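Local coordinates for protein malate dehydrogenase (Pyrococcus horikoshii, PDB 1V9N) that catalyses the NAD-dependent oxidation of (S)-malate to oxaloacetate, working as a homodimer of the LDH2/MDH2 oxidoreductase family, at residues N168-A173 with L250-L255. Sequence-based numbering, arbitrary orientation.
Sequences NPIALA and LMVDIL. With NDP (NADPH dihydro-nicotinamide-adenine-dinucleotide phosphate), chain B.
The amide of Asn-168 and the carboxylate of Asp-253 stand almost perpendicular, their planes 88° apart, joined at one corner: Asn-168 ND2 lies 3.1 Å from Asp-253 OD2. The donor comes down from above the carboxylate plane and the N-H points well off line, at 137°, so the bond is a bent one. Other groups share the load: ND2 also meets Ser-249 O and Ser-265 OG, Asp-253 OD2 takes its strongest bond from the Ser-265 hydroxyl, and Asp-253 OD1 is held by Asn-150 ND2, which together fix the rotation of both buried groups.

One face of the amide is covered at its CB end by Val-252, whose CG1 is 3.4 Å from Asn-168 CB. With that methyl anti to the backbone N (chi1 172°), the second one, CG2, turns to the strand and rests 3.8 Å from Ile-170 CG1. Ile-170 then reaches on to the selenomethionine Met-251, CD1 to CE at a tight 3.3 Å, the two side chains crossing at about a right angle. A leucine at Asn-168 has no N-H to offer and would probably cost Asp-253 one of its bonds and deprive Ser-249 O of its amide donor.

Between these residues Pro-169 faces the other way. Its CG sits over the face of the dihydronicotinamide ring of NADPH, and its CD is 3.6 Å from C4N, the carbon that carries the hydride. Helix 242-258 thus packs against the start of strand 170-174, which runs between strands 144-149 and 181-185, while His-243 and Lys-244 of the second subunit also bind the cofactor: a nicotinamide site at a dimer interface, as in the LDH2/MDH2 family, whose fold is distinct from the Rossmann-fold malate dehydrogenases.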
# COMPACT_ATOMS: atom_id res chain seq x y z
N ASN A 168 -2.15 -10.97 -3.80
CA ASN A 168 -2.60 -10.12 -2.70
C ASN A 168 -2.96 -8.68 -3.03
O ASN A 168 -2.12 -7.79 -2.97
CB ASN A 168 -1.51 -10.16 -1.63
CG ASN A 168 -1.10 -11.58 -1.28
OD1 ASN A 168 -1.76 -12.53 -1.69
ND2 ASN A 168 -0.04 -11.72 -0.51
N PRO A 169 -4.23 -8.44 -3.36
CA PRO A 169 -4.68 -7.09 -3.71
C PRO A 169 -4.84 -6.14 -2.53
O PRO A 169 -4.89 -6.55 -1.37
CB PRO A 169 -6.01 -7.36 -4.41
CG PRO A 169 -6.57 -8.49 -3.61
CD PRO A 169 -5.35 -9.40 -3.40
N ILE A 170 -4.90 -4.85 -2.86
CA ILE A 170 -5.09 -3.78 -1.90
C ILE A 170 -6.18 -2.89 -2.47
O ILE A 170 -6.13 -2.51 -3.64
CB ILE A 170 -3.83 -2.92 -1.73
CG1 ILE A 170 -2.71 -3.75 -1.11
CG2 ILE A 170 -4.16 -1.70 -0.86
CD1 ILE A 170 -1.38 -3.02 -1.01
N ALA A 171 -7.17 -2.55 -1.64
CA ALA A 171 -8.24 -1.68 -2.10
C ALA A 171 -8.55 -0.59 -1.09
O ALA A 171 -8.54 -0.83 0.12
CB ALA A 171 -9.50 -2.50 -2.37
N LEU A 172 -8.78 0.62 -1.59
CA LEU A 172 -9.14 1.76 -0.76
C LEU A 172 -10.25 2.52 -1.46
O LEU A 172 -10.14 2.88 -2.63
CB LEU A 172 -7.95 2.69 -0.51
CG LEU A 172 -8.27 3.86 0.45
CD1 LEU A 172 -6.99 4.31 1.14
CD2 LEU A 172 -8.91 5.02 -0.30
N ALA A 173 -11.33 2.77 -0.73
CA ALA A 173 -12.45 3.51 -1.26
C ALA A 173 -12.71 4.68 -0.34
O ALA A 173 -12.62 4.55 0.88
CB ALA A 173 -13.69 2.61 -1.33
N LEU A 250 3.95 -8.72 0.61
CA LEU A 250 4.26 -9.19 1.96
C LEU A 250 3.47 -8.41 3.01
O LEU A 250 3.04 -8.97 4.02
CB LEU A 250 5.76 -9.06 2.24
CG LEU A 250 6.69 -9.93 1.39
CD1 LEU A 250 8.10 -9.87 1.99
CD2 LEU A 250 6.19 -11.37 1.36
N MSE A 251 3.31 -7.11 2.78
CA MSE A 251 2.55 -6.28 3.70
C MSE A 251 1.17 -6.90 3.86
O MSE A 251 0.68 -7.07 4.97
CB MSE A 251 2.42 -4.86 3.13
CG MSE A 251 1.51 -3.95 3.94
SE MSE A 251 1.44 -2.15 3.21
CE MSE A 251 0.05 -2.42 1.92
N VAL A 252 0.56 -7.26 2.73
CA VAL A 252 -0.76 -7.88 2.75
C VAL A 252 -0.78 -9.17 3.58
O VAL A 252 -1.68 -9.37 4.40
CB VAL A 252 -1.25 -8.20 1.32
CG1 VAL A 252 -2.53 -9.03 1.38
CG2 VAL A 252 -1.48 -6.92 0.55
N ASP A 253 0.19 -10.05 3.35
CA ASP A 253 0.26 -11.32 4.08
C ASP A 253 0.55 -11.12 5.57
O ASP A 253 0.08 -11.88 6.41
CB ASP A 253 1.34 -12.23 3.48
CG ASP A 253 0.75 -13.36 2.65
OD1 ASP A 253 -0.21 -14.01 3.11
OD2 ASP A 253 1.27 -13.62 1.55
N ILE A 254 1.33 -10.10 5.89
CA ILE A 254 1.66 -9.83 7.28
C ILE A 254 0.41 -9.32 8.01
O ILE A 254 0.12 -9.76 9.12
CB ILE A 254 2.80 -8.78 7.38
CG1 ILE A 254 4.10 -9.40 6.86
CG2 ILE A 254 2.97 -8.31 8.82
CD1 ILE A 254 5.26 -8.41 6.74
N LEU A 255 -0.33 -8.42 7.37
CA LEU A 255 -1.53 -7.86 7.97
C LEU A 255 -2.71 -8.84 7.97
O LEU A 255 -3.56 -8.80 8.86
CB LEU A 255 -1.93 -6.56 7.25
CG LEU A 255 -0.93 -5.41 7.39
CD1 LEU A 255 -1.36 -4.23 6.53
CD2 LEU A 255 -0.83 -4.99 8.85
PA NDP B . -6.42 -3.05 -12.76
O1A NDP B . -7.54 -3.39 -13.59
O2A NDP B . -5.03 -2.85 -13.29
O5B NDP B . -6.85 -1.72 -11.90
C5B NDP B . -5.96 -1.12 -10.94
C4B NDP B . -6.74 0.07 -10.34
O4B NDP B . -6.34 1.20 -11.13
C3B NDP B . -8.24 0.04 -10.39
O3B NDP B . -8.74 0.63 -9.15
C2B NDP B . -8.65 0.85 -11.56
O2B NDP B . -9.97 1.43 -11.54
C1B NDP B . -7.51 1.82 -11.65
N9A NDP B . -7.15 2.25 -13.03
C8A NDP B . -7.12 1.49 -14.23
N7A NDP B . -6.72 2.23 -15.24
C5A NDP B . -6.47 3.47 -14.74
C6A NDP B . -6.01 4.71 -15.29
N6A NDP B . -5.72 4.80 -16.60
N1A NDP B . -5.86 5.81 -14.48
C2A NDP B . -6.16 5.73 -13.14
N3A NDP B . -6.59 4.61 -12.53
C4A NDP B . -6.73 3.51 -13.39
O3 NDP B . -6.24 -4.01 -11.52
PN NDP B . -5.90 -5.53 -11.23
O1N NDP B . -4.68 -5.50 -10.44
O2N NDP B . -5.83 -6.12 -12.61
O5D NDP B . -7.19 -5.98 -10.42
C5D NDP B . -7.88 -7.23 -10.68
C4D NDP B . -9.11 -7.40 -9.70
O4D NDP B . -8.99 -8.67 -9.10
C3D NDP B . -9.21 -6.40 -8.52
O3D NDP B . -10.59 -6.01 -8.39
C2D NDP B . -8.66 -7.14 -7.32
O2D NDP B . -9.23 -6.67 -6.11
C1D NDP B . -9.02 -8.60 -7.68
N1N NDP B . -8.09 -9.62 -7.13
C2N NDP B . -8.62 -10.52 -6.16
C3N NDP B . -7.71 -11.52 -5.62
C7N NDP B . -8.20 -12.48 -4.63
O7N NDP B . -7.49 -13.36 -4.14
N7N NDP B . -9.50 -12.43 -4.21
C4N NDP B . -6.36 -11.54 -6.10
C5N NDP B . -5.86 -10.65 -7.04
C6N NDP B . -6.72 -9.68 -7.56
P2B NDP B . -11.22 0.88 -12.28
O1X NDP B . -11.83 2.11 -12.81
O2X NDP B . -12.12 0.19 -11.31
O3X NDP B . -10.79 -0.07 -13.39